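PDB 6EO5: PpBBE-like 1 D396N from Physcomitrella patens subsp. patens, which probably oxidises cellobiose as a flavin-dependent oxidase of the berberine bridge enzyme-like group, carrying bi-covalently bound FAD. Local coordinates for residues A[197-209]-A[459-471]. Residues are numbered along the deposited sequence; the frame is centred on the assembly and turned at random.
With FAD (flavin-adenine dinucleotide), chain C.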
loop_
_atom_site.group_PDB
_atom_site.type_symbol
_atom_site.label_atom_id
_atom_site.label_comp_id
_atom_site.label_asym_id
_atom_site.label_seq_id
_atom_site.Cartn_x
_atom_site.Cartn_y
_atom_site.Cartn_z
ATOM N N ILE A 197 -5.031 -5.076 -13.144
ATOM C CA ILE A 197 -5.357 -4.184 -12.031
ATOM C C ILE A 197 -5.020 -4.820 -10.685
ATOM O O ILE A 197 -4.922 -4.106 -9.680
ATOM C CB ILE A 197 -6.833 -3.724 -12.068
ATOM C CG1 ILE A 197 -7.794 -4.895 -11.855
ATOM C CG2 ILE A 197 -7.172 -2.998 -13.365
ATOM C CD1 ILE A 197 -8.205 -5.098 -10.389
ATOM N N ARG A 198 -4.835 -6.142 -10.638
ATOM C CA ARG A 198 -4.399 -6.840 -9.429
ATOM C C ARG A 198 -2.872 -6.778 -9.300
ATOM O O ARG A 198 -2.159 -7.777 -9.420
ATOM C CB ARG A 198 -4.892 -8.281 -9.452
ATOM C CG ARG A 198 -6.356 -8.439 -9.100
ATOM C CD ARG A 198 -7.108 -9.308 -10.103
ATOM N NE ARG A 198 -7.104 -10.738 -9.792
ATOM C CZ ARG A 198 -6.823 -11.695 -10.674
ATOM N NH1 ARG A 198 -6.528 -11.385 -11.929
ATOM N NH2 ARG A 198 -6.855 -12.967 -10.307
ATOM N N GLY A 199 -2.371 -5.570 -9.033
ATOM C CA GLY A 199 -0.939 -5.383 -8.905
ATOM C C GLY A 199 -0.350 -4.222 -9.695
ATOM O O GLY A 199 0.673 -3.651 -9.296
ATOM N N ALA A 200 -0.973 -3.857 -10.822
ATOM C CA ALA A 200 -0.485 -2.741 -11.623
ATOM C C ALA A 200 -1.597 -1.762 -11.983
ATOM O O ALA A 200 -1.484 -1.047 -12.980
ATOM C CB ALA A 200 0.210 -3.243 -12.893
ATOM N N GLY A 201 -2.660 -1.692 -11.183
ATOM C CA GLY A 201 -3.809 -0.875 -11.540
ATOM C C GLY A 201 -3.690 0.619 -11.291
ATOM O O GLY A 201 -4.575 1.369 -11.717
ATOM N N ALA A 202 -2.639 1.085 -10.622
ATOM C CA ALA A 202 -2.550 2.512 -10.332
ATOM C C ALA A 202 -2.477 3.348 -11.615
ATOM O O ALA A 202 -1.493 3.267 -12.361
ATOM C CB ALA A 202 -1.337 2.803 -9.447
ATOM N N THR A 203 -3.533 4.130 -11.885
ATOM C CA THR A 203 -3.611 5.083 -12.994
ATOM C C THR A 203 -3.567 4.443 -14.382
ATOM O O THR A 203 -4.395 4.769 -15.237
ATOM C CB THR A 203 -2.488 6.124 -12.874
ATOM O OG1 THR A 203 -2.816 7.065 -11.847
ATOM C CG2 THR A 203 -2.278 6.871 -14.205
ATOM N N SER A 204 -2.639 3.506 -14.604
ATOM C CA SER A 204 -2.174 3.178 -15.952
ATOM C C SER A 204 -3.277 2.710 -16.895
ATOM O O SER A 204 -3.101 2.803 -18.116
ATOM C CB SER A 204 -1.073 2.114 -15.893
ATOM O OG SER A 204 0.150 2.664 -15.428
ATOM N N TYR A 205 -4.400 2.201 -16.374
ATOM C CA TYR A 205 -5.444 1.611 -17.207
ATOM C C TYR A 205 -6.781 2.324 -17.099
ATOM O O TYR A 205 -7.765 1.844 -17.667
ATOM C CB TYR A 205 -5.633 0.128 -16.871
ATOM C CG TYR A 205 -4.382 -0.680 -17.100
ATOM C CD1 TYR A 205 -3.441 -0.840 -16.091
ATOM C CD2 TYR A 205 -4.124 -1.258 -18.330
ATOM C CE1 TYR A 205 -2.283 -1.571 -16.301
ATOM C CE2 TYR A 205 -2.966 -1.991 -18.552
ATOM C CZ TYR A 205 -2.050 -2.146 -17.536
ATOM O OH TYR A 205 -0.905 -2.880 -17.752
ATOM N N GLY A 206 -6.849 3.453 -16.411
ATOM C CA GLY A 206 -8.103 4.150 -16.268
ATOM C C GLY A 206 -8.410 4.413 -14.815
ATOM O O GLY A 206 -7.585 4.176 -13.925
ATOM N N ILE A 207 -9.619 4.900 -14.565
ATOM C CA ILE A 207 -10.025 5.372 -13.249
ATOM C C ILE A 207 -11.013 4.359 -12.685
ATOM O O ILE A 207 -12.171 4.311 -13.109
ATOM C CB ILE A 207 -10.632 6.776 -13.322
ATOM C CG1 ILE A 207 -9.598 7.735 -13.914
ATOM C CG2 ILE A 207 -11.114 7.216 -11.944
ATOM C CD1 ILE A 207 -10.030 9.151 -13.975
ATOM N N VAL A 208 -10.557 3.540 -11.734
ATOM C CA VAL A 208 -11.443 2.604 -11.051
ATOM C C VAL A 208 -12.453 3.388 -10.227
ATOM O O VAL A 208 -12.088 4.291 -9.463
ATOM C CB VAL A 208 -10.643 1.629 -10.173
ATOM C CG1 VAL A 208 -11.592 0.782 -9.311
ATOM C CG2 VAL A 208 -9.772 0.731 -11.035
ATOM N N THR A 209 -13.735 3.063 -10.392
ATOM C CA THR A 209 -14.788 3.730 -9.636
ATOM C C THR A 209 -15.309 2.900 -8.474
ATOM O O THR A 209 -15.727 3.474 -7.464
ATOM C CB THR A 209 -15.960 4.099 -10.549
ATOM O OG1 THR A 209 -16.386 2.932 -11.263
ATOM C CG2 THR A 209 -15.542 5.189 -11.528
ATOM N N GLN A 459 -3.369 5.903 -26.782
ATOM C CA GLN A 459 -2.930 7.294 -26.776
ATOM C C GLN A 459 -2.188 7.692 -25.507
ATOM O O GLN A 459 -1.794 8.859 -25.394
ATOM C CB GLN A 459 -4.123 8.247 -26.942
ATOM C CG GLN A 459 -5.099 7.892 -28.039
ATOM C CD GLN A 459 -4.403 7.509 -29.323
ATOM O OE1 GLN A 459 -3.446 8.166 -29.755
ATOM N NE2 GLN A 459 -4.867 6.423 -29.940
ATOM N N ASN A 460 -2.019 6.778 -24.548
ATOM C CA ASN A 460 -1.318 7.071 -23.296
ATOM C C ASN A 460 -1.953 8.259 -22.578
ATOM O O ASN A 460 -1.268 9.143 -22.068
ATOM C CB ASN A 460 0.172 7.313 -23.552
ATOM C CG ASN A 460 1.021 7.146 -22.308
ATOM O OD1 ASN A 460 0.715 6.338 -21.426
ATOM N ND2 ASN A 460 2.096 7.923 -22.225
ATOM N N VAL A 461 -3.288 8.279 -22.547
ATOM C CA VAL A 461 -4.018 9.338 -21.848
ATOM C C VAL A 461 -3.624 9.377 -20.379
ATOM O O VAL A 461 -3.390 10.448 -19.806
ATOM C CB VAL A 461 -5.537 9.126 -21.993
ATOM C CG1 VAL A 461 -6.286 10.201 -21.232
ATOM C CG2 VAL A 461 -5.941 9.094 -23.454
ATOM N N PHE A 462 -3.578 8.201 -19.745
ATOM C CA PHE A 462 -3.266 8.041 -18.328
ATOM C C PHE A 462 -1.791 7.661 -18.177
ATOM O O PHE A 462 -1.406 6.523 -18.479
ATOM C CB PHE A 462 -4.149 6.962 -17.702
ATOM C CG PHE A 462 -5.627 7.246 -17.765
ATOM C CD1 PHE A 462 -6.175 8.319 -17.074
ATOM C CD2 PHE A 462 -6.482 6.401 -18.464
ATOM C CE1 PHE A 462 -7.544 8.565 -17.106
ATOM C CE2 PHE A 462 -7.852 6.645 -18.499
ATOM C CZ PHE A 462 -8.378 7.721 -17.819
ATOM N N ASN A 463 -0.975 8.596 -17.683
ATOM C CA ASN A 463 0.442 8.317 -17.478
ATOM C C ASN A 463 0.967 9.066 -16.254
ATOM O O ASN A 463 0.383 10.050 -15.791
ATOM C CB ASN A 463 1.280 8.687 -18.718
ATOM C CG ASN A 463 1.190 10.162 -19.056
ATOM O OD1 ASN A 463 1.762 11.017 -18.366
ATOM N ND2 ASN A 463 0.456 10.472 -20.109
ATOM N N PHE A 464 2.087 8.568 -15.739
ATOM C CA PHE A 464 2.892 9.224 -14.716
ATOM C C PHE A 464 4.303 8.659 -14.836
ATOM O O PHE A 464 4.526 7.727 -15.618
ATOM C CB PHE A 464 2.296 9.003 -13.309
ATOM C CG PHE A 464 2.195 7.554 -12.898
ATOM C CD1 PHE A 464 1.215 6.732 -13.429
ATOM C CD2 PHE A 464 3.067 7.024 -11.955
ATOM C CE1 PHE A 464 1.122 5.408 -13.052
ATOM C CE2 PHE A 464 2.978 5.701 -11.576
ATOM C CZ PHE A 464 2.008 4.894 -12.127
ATOM N N PRO A 465 5.305 9.219 -14.102
ATOM C CA PRO A 465 6.686 8.746 -14.314
ATOM C C PRO A 465 6.879 7.232 -14.301
ATOM O O PRO A 465 7.863 6.761 -14.872
ATOM C CB PRO A 465 7.459 9.408 -13.169
ATOM C CG PRO A 465 6.775 10.693 -13.001
ATOM C CD PRO A 465 5.295 10.424 -13.245
ATOM N N GLN A 466 5.971 6.451 -13.701
ATOM C CA GLN A 466 6.124 4.998 -13.706
ATOM C C GLN A 466 4.831 4.296 -14.107
ATOM O O GLN A 466 4.480 3.245 -13.567
ATOM C CB GLN A 466 6.630 4.499 -12.356
ATOM C CG GLN A 466 8.148 4.548 -12.237
ATOM C CD GLN A 466 8.633 4.460 -10.807
ATOM O OE1 GLN A 466 8.258 5.278 -9.963
ATOM N NE2 GLN A 466 9.466 3.464 -10.522
ATOM N N SER A 467 4.114 4.846 -15.081
ATOM C CA SER A 467 2.990 4.140 -15.675
ATOM C C SER A 467 3.480 3.024 -16.602
ATOM O O SER A 467 4.615 3.030 -17.088
ATOM C CB SER A 467 2.091 5.111 -16.447
ATOM O OG SER A 467 2.837 5.966 -17.304
ATOM N N ILE A 468 2.612 2.048 -16.835
ATOM C CA ILE A 468 2.995 0.979 -17.762
ATOM C C ILE A 468 3.243 1.590 -19.138
ATOM O O ILE A 468 2.424 2.404 -19.615
ATOM C CB ILE A 468 1.908 -0.116 -17.809
ATOM C CG1 ILE A 468 1.596 -0.643 -16.398
ATOM C CG2 ILE A 468 2.344 -1.271 -18.685
ATOM C CD1 ILE A 468 2.771 -1.309 -15.677
ATOM N N PRO A 469 4.365 1.299 -19.787
ATOM C CA PRO A 469 4.674 1.932 -21.074
ATOM C C PRO A 469 3.949 1.268 -22.237
ATOM O O PRO A 469 3.354 0.198 -22.113
ATOM C CB PRO A 469 6.189 1.742 -21.190
ATOM C CG PRO A 469 6.458 0.500 -20.426
ATOM C CD PRO A 469 5.492 0.494 -19.277
ATOM N N LEU A 470 4.037 1.924 -23.397
ATOM C CA LEU A 470 3.469 1.416 -24.643
ATOM C C LEU A 470 4.471 0.659 -25.515
ATOM O O LEU A 470 4.049 -0.068 -26.419
ATOM C CB LEU A 470 2.853 2.566 -25.450
ATOM C CG LEU A 470 1.544 3.132 -24.879
ATOM C CD1 LEU A 470 1.284 4.527 -25.369
ATOM C CD2 LEU A 470 0.367 2.260 -25.255
ATOM N N LYS A 471 5.775 0.783 -25.264
ATOM C CA LYS A 471 6.795 0.110 -26.065
ATOM C C LYS A 471 7.287 -1.149 -25.358
ATOM O O LYS A 471 7.726 -1.087 -24.205
ATOM C CB LYS A 471 7.983 1.036 -26.341
ATOM C CG LYS A 471 7.674 2.310 -27.111
ATOM C CD LYS A 471 8.942 3.167 -27.247
ATOM C CE LYS A 471 9.614 3.407 -25.884
ATOM N NZ LYS A 471 10.755 4.380 -25.943
HETATM P PA FAD C . -2.879 7.596 -3.879
HETATM O O1A FAD C . -1.675 8.523 -3.816
HETATM O O2A FAD C . -4.175 8.362 -3.944
HETATM O O5B FAD C . -2.799 6.509 -5.069
HETATM C C5B FAD C . -1.589 5.862 -5.402
HETATM C C4B FAD C . -1.557 5.501 -6.883
HETATM O O4B FAD C . -2.742 4.817 -7.245
HETATM C C3B FAD C . -1.479 6.731 -7.770
HETATM O O3B FAD C . -0.765 6.394 -8.939
HETATM C C2B FAD C . -2.921 6.972 -8.131
HETATM O O2B FAD C . -3.048 7.686 -9.335
HETATM C C1B FAD C . -3.467 5.552 -8.217
HETATM N N9A FAD C . -4.925 5.570 -7.964
HETATM C C8A FAD C . -5.566 6.123 -6.880
HETATM N N7A FAD C . -6.897 5.954 -7.027
HETATM C C5A FAD C . -7.121 5.306 -8.190
HETATM C C6A FAD C . -8.284 4.900 -8.817
HETATM N N6A FAD C . -9.459 5.142 -8.246
HETATM N N1A FAD C . -8.215 4.243 -10.026
HETATM C C2A FAD C . -6.989 4.010 -10.608
HETATM N N3A FAD C . -5.830 4.421 -9.985
HETATM C C4A FAD C . -5.895 5.063 -8.793
HETATM N N1 FAD C . 1.137 -0.273 2.193
HETATM C C2 FAD C . 0.813 -1.576 2.588
HETATM O O2 FAD C . 0.747 -2.526 1.781
HETATM N N3 FAD C . 0.539 -1.820 3.923
HETATM C C4 FAD C . 0.592 -0.801 4.850
HETATM O O4 FAD C . 0.332 -1.043 6.025
HETATM C C4X FAD C . 0.917 0.490 4.460
HETATM N N5 FAD C . 0.923 1.511 5.385
HETATM C C5X FAD C . 0.926 2.826 4.959
HETATM C C6 FAD C . 0.789 3.846 5.895
HETATM C C7 FAD C . 0.662 5.192 5.517
HETATM C C7M FAD C . 0.498 6.271 6.564
HETATM C C8 FAD C . 0.792 5.513 4.149
HETATM C C8M FAD C . 0.784 6.954 3.675
HETATM C C9 FAD C . 1.022 4.474 3.226
HETATM C C9A FAD C . 1.072 3.121 3.606
HETATM N N10 FAD C . 1.340 2.072 2.716
HETATM C C10 FAD C . 1.150 0.763 3.115
HETATM C "C1'" FAD C . 1.548 2.315 1.258
HETATM C "C2'" FAD C . 0.194 2.301 0.555
HETATM O "O2'" FAD C . -0.296 0.998 0.334
HETATM C "C3'" FAD C . 0.338 3.000 -0.778
HETATM O "O3'" FAD C . 0.778 4.305 -0.487
HETATM C "C4'" FAD C . -0.995 2.995 -1.521
HETATM O "O4'" FAD C . -0.736 2.964 -2.911
HETATM C "C5'" FAD C . -1.838 4.206 -1.129
HETATM O "O5'" FAD C . -3.030 4.324 -1.878
HETATM P P FAD C . -3.811 5.740 -1.860
HETATM O O1P FAD C . -5.120 5.600 -2.600
HETATM O O2P FAD C . -3.988 6.314 -0.479
HETATM O O3P FAD C . -2.737 6.732 -2.531
#
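The adenine-binding loop 201-206 of the FAD domain and the start of strand 207-217 are covered by the C-terminal segment 459-471, and Phe462 and Phe464 lie against the type I turn from Thr203 to Gly206. The ring of Phe462 lays one face on the backbone of Gly206, whose CA is 3.4 Å from Phe462 CE2, while Ile207 CG1 meets the ring at CE1. Its CG stands anti to the carbonyl carbon (chi1 -61°), which directs the ring along the turn to Gly206 and Ile207. Cutting Phe462 back to an alanine is likely to open a gap over Gly206 CA and take away one of the packing partners of Ile207. Phe464 crosses Thr203 obliquely, CD1 touching the methyl CG2 at 3.6 Å; one face of its ring is turned to O3B of the FAD ribose, and Ser467 N, of the same segment, lies over its centre. Ser204 OG accepts a hydrogen bond from Ile468 N at 2.9 Å (160°), and CG1 of Ile468 lies 3.6 Å from OH of Tyr205, approaching its ring at a slant; that OH is hydrogen-bonded to Leu449 O. Lys453 NZ also ties the two segments, bonding to both Ser204 O and Phe462 O. On the cofactor side, Thr203 N donates to adenine N3A at 3.0 Å, Val208 N donates to N1A, and Val208 O accepts from N6A in a nearly straight bond (175°). The hydrogen bonds of these segments to adenine thus all come from backbone groups, of the turn and of the strand, whereas the C-terminal segment meets the turn largely through apolar contacts, with the Ser204 hydroxyl accepting the one hydrogen bond across the contact.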